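Local coordinates for 5' nucleotidase family protein (Staphylococcus aureus subsp. aureus, PDB 4Q7F) that binds manganese and magnesium ions in a calcineurin-like phosphoesterase domain that is joined to a C-terminal domain of the 5' nucleotidase family, at residues L48-H53 against L292-D297; F96-A101 against L126-L131; G153-G158 against E282-E287; A260-G265 against E287-L292. All coordinates share one frame; numbering follows the deposited sequence.

Contact 1 (L48-H53 against L292-D297)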
loop_
_atom_site.group_PDB
_atom_site.type_symbol
_atom_site.label_atom_id
_atom_site.label_comp_id
_atom_site.label_asym_id
_atom_site.label_seq_id
_atom_site.Cartn_x
_atom_site.Cartn_y
_atom_site.Cartn_z
ATOM N N LEU A 48 0.581 16.369 -0.069
ATOM C CA LEU A 48 1.892 16.830 0.321
ATOM C C LEU A 48 2.056 18.352 0.276
ATOM O O LEU A 48 2.748 18.939 1.113
ATOM C CB LEU A 48 2.946 16.146 -0.567
ATOM C CG LEU A 48 4.392 16.375 -0.157
ATOM C CD1 LEU A 48 4.657 15.690 1.165
ATOM C CD2 LEU A 48 5.369 15.897 -1.217
ATOM N N LEU A 49 1.436 19.000 -0.689
ATOM C CA LEU A 49 1.540 20.455 -0.751
ATOM C C LEU A 49 1.070 21.060 0.577
ATOM O O LEU A 49 1.787 21.817 1.210
ATOM C CB LEU A 49 0.731 21.008 -1.905
ATOM C CG LEU A 49 1.378 20.785 -3.269
ATOM C CD1 LEU A 49 0.418 21.271 -4.341
ATOM C CD2 LEU A 49 2.719 21.517 -3.369
ATOM N N LEU A 50 -0.113 20.658 1.021
ATOM C CA LEU A 50 -0.694 21.199 2.225
ATOM C C LEU A 50 0.005 20.677 3.474
ATOM O O LEU A 50 0.277 21.446 4.397
ATOM C CB LEU A 50 -2.195 20.923 2.248
ATOM C CG LEU A 50 -3.032 21.574 3.312
ATOM C CD1 LEU A 50 -2.899 23.089 3.222
ATOM C CD2 LEU A 50 -4.476 21.138 3.104
ATOM N N ALA A 51 0.340 19.390 3.494
ATOM C CA ALA A 51 1.050 18.847 4.647
ATOM C C ALA A 51 2.385 19.562 4.822
ATOM O O ALA A 51 2.773 19.886 5.928
ATOM C CB ALA A 51 1.266 17.364 4.496
ATOM N N ASN A 52 3.072 19.845 3.718
ATOM C CA ASN A 52 4.352 20.522 3.799
ATOM C C ASN A 52 4.177 21.965 4.283
ATOM O O ASN A 52 5.019 22.484 5.020
ATOM C CB ASN A 52 5.089 20.495 2.453
ATOM C CG ASN A 52 6.473 21.072 2.543
ATOM O OD1 ASN A 52 7.359 20.511 3.208
ATOM N ND2 ASN A 52 6.702 22.145 1.823
ATOM N N HIS A 53 3.124 22.633 3.810
ATOM C CA HIS A 53 2.788 23.978 4.260
ATOM C C HIS A 53 2.612 23.980 5.804
ATOM O O HIS A 53 3.060 24.887 6.487
ATOM C CB HIS A 53 1.521 24.443 3.543
ATOM C CG HIS A 53 0.991 25.755 4.000
ATOM N ND1 HIS A 53 1.610 26.952 3.711
ATOM C CD2 HIS A 53 -0.144 26.069 4.672
ATOM C CE1 HIS A 53 0.894 27.941 4.197
ATOM N NE2 HIS A 53 -0.179 27.433 4.781
ATOM N N LEU A 292 0.178 16.141 13.895
ATOM C CA LEU A 292 -0.384 17.431 13.651
ATOM C C LEU A 292 -1.428 17.265 12.558
ATOM O O LEU A 292 -1.137 16.640 11.539
ATOM C CB LEU A 292 0.695 18.360 13.124
ATOM C CG LEU A 292 1.930 18.572 13.976
ATOM C CD1 LEU A 292 2.841 19.559 13.264
ATOM C CD2 LEU A 292 1.579 19.094 15.363
ATOM N N PRO A 293 -2.652 17.811 12.756
ATOM C CA PRO A 293 -3.639 17.678 11.687
ATOM C C PRO A 293 -3.272 18.524 10.471
ATOM O O PRO A 293 -2.710 19.609 10.610
ATOM C CB PRO A 293 -4.948 18.182 12.332
ATOM C CG PRO A 293 -4.530 18.995 13.513
ATOM C CD PRO A 293 -3.198 18.460 13.964
ATOM N N VAL A 294 -3.519 18.009 9.274
ATOM C CA VAL A 294 -3.279 18.814 8.086
ATOM C C VAL A 294 -4.580 19.567 7.794
ATOM O O VAL A 294 -5.612 18.954 7.543
ATOM C CB VAL A 294 -2.816 17.984 6.895
ATOM C CG1 VAL A 294 -2.816 18.822 5.624
ATOM C CG2 VAL A 294 -1.421 17.423 7.172
ATOM N N ILE A 295 -4.518 20.891 7.834
ATOM C CA ILE A 295 -5.699 21.718 7.636
ATOM C C ILE A 295 -5.459 22.813 6.618
ATOM O O ILE A 295 -4.330 23.188 6.343
ATOM C CB ILE A 295 -6.166 22.376 8.968
ATOM C CG1 ILE A 295 -5.068 23.294 9.539
ATOM C CG2 ILE A 295 -6.566 21.308 9.979
ATOM C CD1 ILE A 295 -5.397 23.895 10.883
ATOM N N ASP A 296 -6.545 23.299 6.035
ATOM C CA ASP A 296 -6.481 24.395 5.075
ATOM C C ASP A 296 -6.329 25.657 5.901
ATOM O O ASP A 296 -6.688 25.684 7.083
ATOM C CB ASP A 296 -7.782 24.430 4.263
ATOM C CG ASP A 296 -7.809 25.521 3.221
ATOM O OD1 ASP A 296 -6.794 25.753 2.547
ATOM O OD2 ASP A 296 -8.875 26.153 3.085
ATOM N N ASP A 297 -5.746 26.692 5.318
ATOM C CA ASP A 297 -5.645 27.966 6.004
ATOM C C ASP A 297 -5.603 29.032 4.929
ATOM O O ASP A 297 -5.452 28.729 3.748
ATOM C CB ASP A 297 -4.467 28.032 7.010
ATOM C CG ASP A 297 -3.104 28.024 6.340
ATOM O OD1 ASP A 297 -2.993 28.475 5.193
ATOM O OD2 ASP A 297 -2.132 27.597 6.981
#

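Contact 2 (F96-A101 against L126-L131)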
loop_
_atom_site.group_PDB
_atom_site.type_symbol
_atom_site.label_atom_id
_atom_site.label_comp_id
_atom_site.label_asym_id
_atom_site.label_seq_id
_atom_site.Cartn_x
_atom_site.Cartn_y
_atom_site.Cartn_z
ATOM N N PHE A 96 8.492 18.146 -6.936
ATOM C CA PHE A 96 7.757 18.530 -5.739
ATOM C C PHE A 96 8.600 18.257 -4.505
ATOM O O PHE A 96 8.764 19.152 -3.657
ATOM C CB PHE A 96 6.395 17.803 -5.608
ATOM C CG PHE A 96 5.321 18.351 -6.510
ATOM C CD1 PHE A 96 4.764 19.597 -6.250
ATOM C CD2 PHE A 96 4.850 17.627 -7.595
ATOM C CE1 PHE A 96 3.779 20.122 -7.064
ATOM C CE2 PHE A 96 3.857 18.143 -8.409
ATOM C CZ PHE A 96 3.320 19.384 -8.151
ATOM N N TYR A 97 9.132 17.042 -4.367
ATOM C CA TYR A 97 9.931 16.737 -3.178
ATOM C C TYR A 97 11.172 17.618 -3.089
ATOM O O TYR A 97 11.530 18.112 -2.017
ATOM C CB TYR A 97 10.311 15.263 -3.107
ATOM C CG TYR A 97 9.233 14.384 -2.540
ATOM C CD1 TYR A 97 8.232 13.862 -3.333
ATOM C CD2 TYR A 97 9.209 14.099 -1.182
ATOM C CE1 TYR A 97 7.232 13.061 -2.784
ATOM C CE2 TYR A 97 8.220 13.323 -0.633
ATOM C CZ TYR A 97 7.240 12.803 -1.433
ATOM O OH TYR A 97 6.278 12.021 -0.834
ATOM N N ASN A 98 11.820 17.818 -4.230
ATOM C CA ASN A 98 13.014 18.589 -4.273
ATOM C C ASN A 98 12.845 20.039 -3.834
ATOM O O ASN A 98 13.733 20.556 -3.154
ATOM C CB ASN A 98 13.692 18.503 -5.662
ATOM C CG ASN A 98 14.512 17.232 -5.835
ATOM O OD1 ASN A 98 14.667 16.452 -4.914
ATOM N ND2 ASN A 98 15.045 17.032 -7.023
ATOM N N ARG A 99 11.732 20.690 -4.208
ATOM C CA ARG A 99 11.482 22.082 -3.793
ATOM C C ARG A 99 11.345 22.199 -2.294
ATOM O O ARG A 99 11.716 23.204 -1.713
ATOM C CB ARG A 99 10.153 22.639 -4.285
ATOM C CG ARG A 99 9.842 22.558 -5.744
ATOM C CD ARG A 99 8.747 23.564 -6.021
ATOM N NE ARG A 99 7.921 23.147 -7.130
ATOM C CZ ARG A 99 6.642 22.833 -7.014
ATOM N NH1 ARG A 99 5.979 22.443 -8.088
ATOM N NH2 ARG A 99 6.029 22.946 -5.843
HETATM N N MSE A 100 10.815 21.155 -1.675
HETATM C CA MSE A 100 10.504 21.198 -0.237
HETATM C C MSE A 100 11.672 21.061 0.702
HETATM O O MSE A 100 11.512 21.159 1.920
HETATM C CB MSE A 100 9.500 20.068 0.002
HETATM C CG MSE A 100 8.204 20.428 -0.712
HETATM SE SE MSE A 100 6.932 18.973 -0.441
HETATM C CE MSE A 100 5.568 19.752 -1.634
ATOM N N ALA A 101 12.844 20.767 0.167
ATOM C CA ALA A 101 14.050 20.626 0.990
ATOM C C ALA A 101 13.949 19.650 2.158
ATOM O O ALA A 101 14.124 20.030 3.312
ATOM C CB ALA A 101 14.544 21.988 1.455
ATOM N N LEU A 126 16.479 12.790 -6.852
ATOM C CA LEU A 126 16.176 13.433 -5.575
ATOM C C LEU A 126 17.410 14.129 -5.004
ATOM O O LEU A 126 18.544 13.643 -5.158
ATOM C CB LEU A 126 15.669 12.430 -4.551
ATOM C CG LEU A 126 14.331 11.746 -4.845
ATOM C CD1 LEU A 126 14.088 10.543 -3.944
ATOM C CD2 LEU A 126 13.176 12.734 -4.697
ATOM N N ASN A 127 17.170 15.237 -4.321
ATOM C CA ASN A 127 18.253 16.049 -3.723
ATOM C C ASN A 127 18.521 15.771 -2.223
ATOM O O ASN A 127 19.079 16.586 -1.533
ATOM C CB ASN A 127 18.016 17.541 -3.991
ATOM C CG ASN A 127 16.779 18.080 -3.299
ATOM O OD1 ASN A 127 16.251 17.471 -2.386
ATOM N ND2 ASN A 127 16.313 19.243 -3.738
ATOM N N TYR A 128 18.138 14.586 -1.756
ATOM C CA TYR A 128 18.420 14.149 -0.403
ATOM C C TYR A 128 18.561 12.627 -0.453
ATOM O O TYR A 128 18.054 12.004 -1.366
ATOM C CB TYR A 128 17.305 14.549 0.564
ATOM C CG TYR A 128 15.938 14.058 0.145
ATOM C CD1 TYR A 128 15.495 12.780 0.475
ATOM C CD2 TYR A 128 15.106 14.866 -0.592
ATOM C CE1 TYR A 128 14.251 12.331 0.087
ATOM C CE2 TYR A 128 13.864 14.432 -0.992
ATOM C CZ TYR A 128 13.444 13.162 -0.645
ATOM O OH TYR A 128 12.214 12.765 -1.048
ATOM N N PRO A 129 19.255 12.034 0.528
ATOM C CA PRO A 129 19.461 10.597 0.540
ATOM C C PRO A 129 18.276 9.777 0.996
ATOM O O PRO A 129 17.493 10.214 1.834
ATOM C CB PRO A 129 20.587 10.409 1.559
ATOM C CG PRO A 129 20.458 11.563 2.469
ATOM C CD PRO A 129 20.059 12.707 1.564
ATOM N N VAL A 130 18.166 8.578 0.442
ATOM C CA VAL A 130 17.133 7.630 0.853
ATOM C C VAL A 130 17.882 6.531 1.600
ATOM O O VAL A 130 18.796 5.911 1.054
ATOM C CB VAL A 130 16.318 7.116 -0.341
ATOM C CG1 VAL A 130 15.414 5.955 0.086
ATOM C CG2 VAL A 130 15.478 8.249 -0.915
ATOM N N LEU A 131 17.512 6.309 2.860
ATOM C CA LEU A 131 18.249 5.381 3.709
ATOM C C LEU A 131 17.545 4.036 3.817
ATOM O O LEU A 131 16.390 3.982 4.222
ATOM C CB LEU A 131 18.428 5.989 5.101
ATOM C CG LEU A 131 19.191 7.330 5.142
ATOM C CD1 LEU A 131 19.129 7.910 6.549
ATOM C CD2 LEU A 131 20.635 7.168 4.701
HETATM O O HOH W 1 14.018 18.080 -0.922
#

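Contact 3 (G153-G158 against E282-E287)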
loop_
_atom_site.group_PDB
_atom_site.type_symbol
_atom_site.label_atom_id
_atom_site.label_comp_id
_atom_site.label_asym_id
_atom_site.label_seq_id
_atom_site.Cartn_x
_atom_site.Cartn_y
_atom_site.Cartn_z
ATOM N N GLY A 153 24.129 20.337 18.756
ATOM C CA GLY A 153 24.954 20.853 19.827
ATOM C C GLY A 153 26.147 19.924 19.940
ATOM O O GLY A 153 26.751 19.562 18.944
ATOM N N ASP A 154 26.453 19.507 21.160
ATOM C CA ASP A 154 27.570 18.599 21.415
ATOM C C ASP A 154 27.141 17.117 21.439
ATOM O O ASP A 154 27.862 16.264 21.954
ATOM C CB ASP A 154 28.282 18.984 22.720
ATOM C CG ASP A 154 27.344 19.032 23.920
ATOM O OD1 ASP A 154 26.127 18.784 23.755
ATOM O OD2 ASP A 154 27.826 19.327 25.033
ATOM N N GLN A 155 25.957 16.836 20.899
ATOM C CA GLN A 155 25.424 15.476 20.830
ATOM C C GLN A 155 25.405 15.018 19.377
ATOM O O GLN A 155 25.547 15.830 18.462
ATOM C CB GLN A 155 23.987 15.427 21.360
ATOM C CG GLN A 155 23.776 15.903 22.790
ATOM C CD GLN A 155 24.608 15.143 23.807
ATOM O OE1 GLN A 155 25.797 15.402 23.972
ATOM N NE2 GLN A 155 23.968 14.240 24.533
ATOM N N THR A 156 25.244 13.716 19.170
ATOM C CA THR A 156 25.141 13.167 17.833
ATOM C C THR A 156 23.881 12.359 17.710
ATOM O O THR A 156 23.523 11.598 18.616
ATOM C CB THR A 156 26.356 12.293 17.475
ATOM O OG1 THR A 156 27.523 13.111 17.417
ATOM C CG2 THR A 156 26.157 11.620 16.119
ATOM N N VAL A 157 23.187 12.567 16.599
ATOM C CA VAL A 157 21.996 11.804 16.274
ATOM C C VAL A 157 22.370 10.788 15.201
ATOM O O VAL A 157 23.059 11.129 14.246
ATOM C CB VAL A 157 20.878 12.693 15.700
ATOM C CG1 VAL A 157 19.662 11.840 15.357
ATOM C CG2 VAL A 157 20.520 13.788 16.683
ATOM N N GLY A 158 21.902 9.550 15.364
ATOM C CA GLY A 158 22.136 8.488 14.404
ATOM C C GLY A 158 20.799 8.029 13.851
ATOM O O GLY A 158 19.867 7.762 14.612
ATOM N N GLU A 282 22.717 19.294 29.400
ATOM C CA GLU A 282 22.624 19.390 27.945
ATOM C C GLU A 282 22.461 18.024 27.270
ATOM O O GLU A 282 23.124 17.709 26.281
ATOM C CB GLU A 282 23.804 20.195 27.381
ATOM C CG GLU A 282 23.787 21.643 27.860
ATOM C CD GLU A 282 24.992 22.451 27.415
ATOM O OE1 GLU A 282 24.966 23.687 27.597
ATOM O OE2 GLU A 282 25.963 21.865 26.890
ATOM N N ASN A 283 21.556 17.230 27.837
ATOM C CA ASN A 283 21.210 15.916 27.324
ATOM C C ASN A 283 19.821 15.973 26.709
ATOM O O ASN A 283 18.851 16.334 27.372
ATOM C CB ASN A 283 21.233 14.888 28.450
ATOM C CG ASN A 283 22.604 14.737 29.065
ATOM O OD1 ASN A 283 23.620 14.816 28.371
ATOM N ND2 ASN A 283 22.646 14.507 30.372
ATOM N N LEU A 284 19.736 15.621 25.433
ATOM C CA LEU A 284 18.470 15.619 24.706
ATOM C C LEU A 284 17.535 14.513 25.187
ATOM O O LEU A 284 17.959 13.372 25.366
ATOM C CB LEU A 284 18.733 15.437 23.204
ATOM C CG LEU A 284 19.357 16.623 22.466
ATOM C CD1 LEU A 284 19.910 16.224 21.107
ATOM C CD2 LEU A 284 18.335 17.742 22.320
ATOM N N SER A 285 16.275 14.866 25.414
ATOM C CA SER A 285 15.266 13.893 25.801
ATOM C C SER A 285 13.997 14.251 25.064
ATOM O O SER A 285 13.819 15.388 24.616
ATOM C CB SER A 285 15.006 13.895 27.308
ATOM O OG SER A 285 14.269 15.040 27.696
ATOM N N VAL A 286 13.113 13.277 24.948
ATOM C CA VAL A 286 11.864 13.470 24.256
ATOM C C VAL A 286 10.997 14.447 25.030
ATOM O O VAL A 286 10.703 14.235 26.204
ATOM C CB VAL A 286 11.078 12.146 24.108
ATOM C CG1 VAL A 286 9.731 12.408 23.453
ATOM C CG2 VAL A 286 11.872 11.120 23.316
ATOM N N GLU A 287 10.584 15.513 24.359
ATOM C CA GLU A 287 9.709 16.496 24.956
ATOM C C GLU A 287 8.281 16.188 24.553
ATOM O O GLU A 287 7.404 16.108 25.397
ATOM C CB GLU A 287 10.108 17.902 24.509
ATOM C CG GLU A 287 9.112 18.990 24.858
ATOM C CD GLU A 287 9.636 20.384 24.548
ATOM O OE1 GLU A 287 10.704 20.747 25.077
ATOM O OE2 GLU A 287 8.959 21.129 23.811
#

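Contact 4 (A260-G265 against E287-L292)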
loop_
_atom_site.group_PDB
_atom_site.type_symbol
_atom_site.label_atom_id
_atom_site.label_comp_id
_atom_site.label_asym_id
_atom_site.label_seq_id
_atom_site.Cartn_x
_atom_site.Cartn_y
_atom_site.Cartn_z
ATOM N N ALA A 260 9.798 7.614 21.644
ATOM C CA ALA A 260 8.710 8.306 20.975
ATOM C C ALA A 260 8.359 7.463 19.743
ATOM O O ALA A 260 9.229 7.200 18.893
ATOM C CB ALA A 260 9.119 9.715 20.559
ATOM N N VAL A 261 7.095 7.031 19.655
ATOM C CA VAL A 261 6.616 6.191 18.546
ATOM C C VAL A 261 5.611 6.946 17.672
ATOM O O VAL A 261 4.623 7.507 18.174
ATOM C CB VAL A 261 5.948 4.916 19.071
ATOM C CG1 VAL A 261 5.579 4.000 17.914
ATOM C CG2 VAL A 261 6.855 4.221 20.080
ATOM N N ILE A 262 5.869 6.936 16.364
ATOM C CA ILE A 262 5.054 7.618 15.382
ATOM C C ILE A 262 4.678 6.792 14.149
ATOM O O ILE A 262 5.508 6.045 13.586
ATOM C CB ILE A 262 5.835 8.812 14.796
ATOM C CG1 ILE A 262 6.004 9.921 15.825
ATOM C CG2 ILE A 262 5.130 9.360 13.555
ATOM C CD1 ILE A 262 4.764 10.766 16.057
ATOM N N GLN A 263 3.421 6.941 13.732
ATOM C CA GLN A 263 2.942 6.393 12.463
ATOM C C GLN A 263 2.010 7.502 11.978
ATOM O O GLN A 263 0.985 7.797 12.620
ATOM C CB GLN A 263 2.259 5.020 12.560
ATOM C CG GLN A 263 2.191 4.405 11.152
ATOM C CD GLN A 263 1.829 2.940 11.098
ATOM O OE1 GLN A 263 0.958 2.541 10.327
ATOM N NE2 GLN A 263 2.514 2.126 11.886
ATOM N N PRO A 264 2.391 8.176 10.880
ATOM C CA PRO A 264 1.646 9.318 10.433
ATOM C C PRO A 264 0.632 9.098 9.318
ATOM O O PRO A 264 0.572 9.890 8.372
ATOM C CB PRO A 264 2.757 10.264 9.997
ATOM C CG PRO A 264 3.825 9.370 9.491
ATOM C CD PRO A 264 3.635 8.022 10.108
ATOM N N GLY A 265 -0.151 8.035 9.403
ATOM C CA GLY A 265 -1.198 7.813 8.430
ATOM C C GLY A 265 -0.752 7.697 6.971
ATOM O O GLY A 265 0.242 7.018 6.641
ATOM N N GLU A 287 10.584 15.513 24.359
ATOM C CA GLU A 287 9.709 16.496 24.956
ATOM C C GLU A 287 8.281 16.188 24.553
ATOM O O GLU A 287 7.404 16.108 25.397
ATOM C CB GLU A 287 10.108 17.902 24.509
ATOM C CG GLU A 287 9.112 18.990 24.858
ATOM C CD GLU A 287 9.636 20.384 24.548
ATOM O OE1 GLU A 287 10.704 20.747 25.077
ATOM O OE2 GLU A 287 8.959 21.129 23.811
ATOM N N SER A 288 8.054 15.999 23.258
ATOM C CA SER A 288 6.717 15.718 22.745
ATOM C C SER A 288 6.744 14.795 21.526
ATOM O O SER A 288 7.742 14.706 20.809
ATOM C CB SER A 288 6.014 17.032 22.374
ATOM O OG SER A 288 6.697 17.686 21.323
ATOM N N CYS A 289 5.618 14.125 21.299
ATOM C CA CYS A 289 5.444 13.197 20.186
ATOM C C CYS A 289 3.950 13.167 19.823
ATOM O O CYS A 289 3.128 12.623 20.581
ATOM C CB CYS A 289 5.937 11.819 20.605
ATOM S SG CYS A 289 5.504 10.498 19.464
ATOM N N GLU A 290 3.596 13.730 18.665
ATOM C CA GLU A 290 2.194 13.838 18.301
ATOM C C GLU A 290 1.992 13.907 16.809
ATOM O O GLU A 290 2.960 13.953 16.047
ATOM C CB GLU A 290 1.621 15.095 18.954
ATOM C CG GLU A 290 2.169 16.406 18.410
ATOM C CD GLU A 290 2.023 17.563 19.390
ATOM O OE1 GLU A 290 2.782 17.607 20.390
ATOM O OE2 GLU A 290 1.179 18.452 19.136
ATOM N N LEU A 291 0.728 13.883 16.394
ATOM C CA LEU A 291 0.380 14.024 14.993
ATOM C C LEU A 291 -0.252 15.367 14.876
ATOM O O LEU A 291 -1.101 15.711 15.671
ATOM C CB LEU A 291 -0.632 12.972 14.523
ATOM C CG LEU A 291 -0.229 11.505 14.618
ATOM C CD1 LEU A 291 -1.364 10.632 14.053
ATOM C CD2 LEU A 291 1.088 11.219 13.906
ATOM N N LEU A 292 0.178 16.141 13.895
ATOM C CA LEU A 292 -0.384 17.431 13.651
ATOM C C LEU A 292 -1.428 17.265 12.558
ATOM O O LEU A 292 -1.137 16.640 11.539
ATOM C CB LEU A 292 0.695 18.360 13.124
ATOM C CG LEU A 292 1.930 18.572 13.976
ATOM C CD1 LEU A 292 2.841 19.559 13.264
ATOM C CD2 LEU A 292 1.579 19.094 15.363
#

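Contact 1 (L48-H53 against L292-D297)
In the calcineurin-like phosphoesterase domain, the first turns of helix 48-59 meet the chain where it runs off the outermost strand 284-293, with Leu50, Ala51 and His53 meeting Val294, the carbonyl of Ile295 and Asp297. The backbones come nearest at Ala51 and Val294, whose CA atoms are 5.5 Å apart. Val294 splits its two methyls between neighbouring residues of the helix. With CG1 anti to the backbone N (chi1 170°), that branch slides alongside Leu50, CG1 to CG 3.6 Å, while CG2 rests on the methyl of Ala51, CG2 to CB 3.8 Å. Val271 of strand 270-278 also touches both Ala51 and Val294, so the helix is packed against the sheet beside them. Further out, Leu50 CD1 sits 3.4 Å from Ile295 O, a buried carbonyl oxygen that finds no hydrogen-bond partner in the model and has a methyl in front of it instead. The polar end of the contact is a His-carboxylate pair. The Asp297 carboxylate is itself held by Gln57 of the same helix at OD2 and by the backbone N atoms of Thr299 and Phe300 at OD1. The plane of this carboxylate stands 69° from the imidazole of His53, whose NE2 points between the two oxygens: a bond of 2.9 Å from NE2 to OD2, taken on the syn lone pair, and a weak one of 3.0 Å from NE2 to OD1.

Contact 2 (F96-A101 against L126-L131)
Asn98, in the last turn of helix 91-99, lies opposite Asn127, in the loop that follows helix 116-125, with their CA atoms 5.8 Å apart. Leu126 is the first residue to leave the helical conformation after helix 116-125, so within the calcineurin-like phosphoesterase domain the end of one helix is laid against the chain just leaving the other. The two asparagine side chains run alongside each other, pointing opposite ways, and exchange bonds. Asn127 N donates to Asn98 OD1 over 2.8 Å, tilted off the carbonyl plane, and Asn127 ND2 returns to the backbone at Asn98 O over 3.0 Å, nearly straight at 160°. The amides stack, their planes 26° apart. Asn127 CG is wedged between its own backbone N and carbonyl carbon (chi1 66°), which folds the amide back over that of Asn98. A water continues the link, 2.7 Å from Tyr97 O and also 2.7 Å from Asn127 OD1. Beside this polar layer, Tyr128 OH comes 3.3 Å from Tyr97 CD2, and Leu126 CD2 lies 4.1 Å from Tyr97 CB. The Tyr97 hydroxyl is hydrogen-bonded to Asp69, and Asn98 ND2 to Arg125 O, at the end of helix 116-125. Each group of the Asn98 amide is thus tied to the end of that helix or the loop beyond it, which should fix the amide's rotation and join the two helix ends through directional bonds as well as packing.

Contact 3 (G153-G158 against E282-E287)
Apolar contact here is slight: Leu284 turns toward strand 155-163 and brings CD1 to 4.2 Å from Gln155 CB. The same leucine reaches Val152 and Ile201, so it packs between the two sheets at their outer end. Among polar groups there is proximity without a hydrogen bond across the segments. The Gln155 chain bends at chi2 (-57°), which lays its amide beside the backbone of the opposing turn, CD lying 3.9 Å from Glu282 O, and brings it near Asn283. Two conformers of Gln155 are deposited, and in the one described the amide is probably turned over, so its outer atoms say little. Charge adds nothing attractive. Asp154 OD2 and Glu282 OE2 are 3.7 Å apart, their side chains crossing at about a right angle, but Glu282 is poorly ordered and exposed, so solvent probably screens the two charges. Strand 155-163 belongs to a six-stranded mixed sheet and strand 284-293 forms the border of a five-stranded one; meeting at one end, they belong to the two-layer beta sandwich at the heart of the calcineurin-like phosphoesterase fold.

Contact 4 (A260-G265 against E287-L292)
The closest polar approach between these strands is that of Val261 O and the thiol of Cys289, with SG 3.4 Å from the oxygen; no hydrogen bond joins the two segments. They run almost parallel, 11° between their directions and 7.1 Å between their axes, and they meet through side chains because they lie in different sheets. Cys289 is central to the packing. Its SG lies anti to the backbone N (chi1 169°), which carries the sulfur out over the facing strand, where Ile262 CD1 comes up to 3.5 Å from it; closer to the backbone, Cys289 CB rests 3.8 Å from the methyl of Ala260. The end of Ile262 is shared: CD1 also touches Glu290 O at 3.7 Å and lies near Leu291 CD2. Further along the strand, Leu291 places CD2 3.7 Å from Gln263 O and 4.0 Å from Pro264 CA. Gln263 itself points away from this interface. Its OE1 accepts from Arg250 N and its NE2 is bonded to Thr245 OG1, which should fix the rotation of the amide; the side chain is about 9 Å from the bound manganese and from the magnesium. Val274, on strand 270-278 beside strand 287-292, packs on Ala260 and Ile262 too. At the start of the second segment Glu287 and Ser288 both face Val275, a classic beta bulge between the antiparallel strands. Face-to-face packing of two mixed sheets is the hallmark of the calcineurin-like phosphoesterase beta sandwich.

Strand 284-293 threads through three of the four contacts. Its start lies in contact 3, its middle and end in contact 4, and the chain leaving it in contact 1; contacts 3 and 4 have centres about 18 Å apart and share Glu287, while contacts 4 and 1, whose centres are about 16 Å apart, share Leu292. Contact 3 touches contact 4 through Val286 and Ala260. Contact 2 stands off the strand but meets contact 1, whose centre is about 18 Å from its own, where Leu48 packs on Tyr97 and the selenomethionine Met100. In the sequence, contact 1 spans all the others. Together they tie both sheets and the helices on one flank into a single domain, with the metal ions close to contact 4.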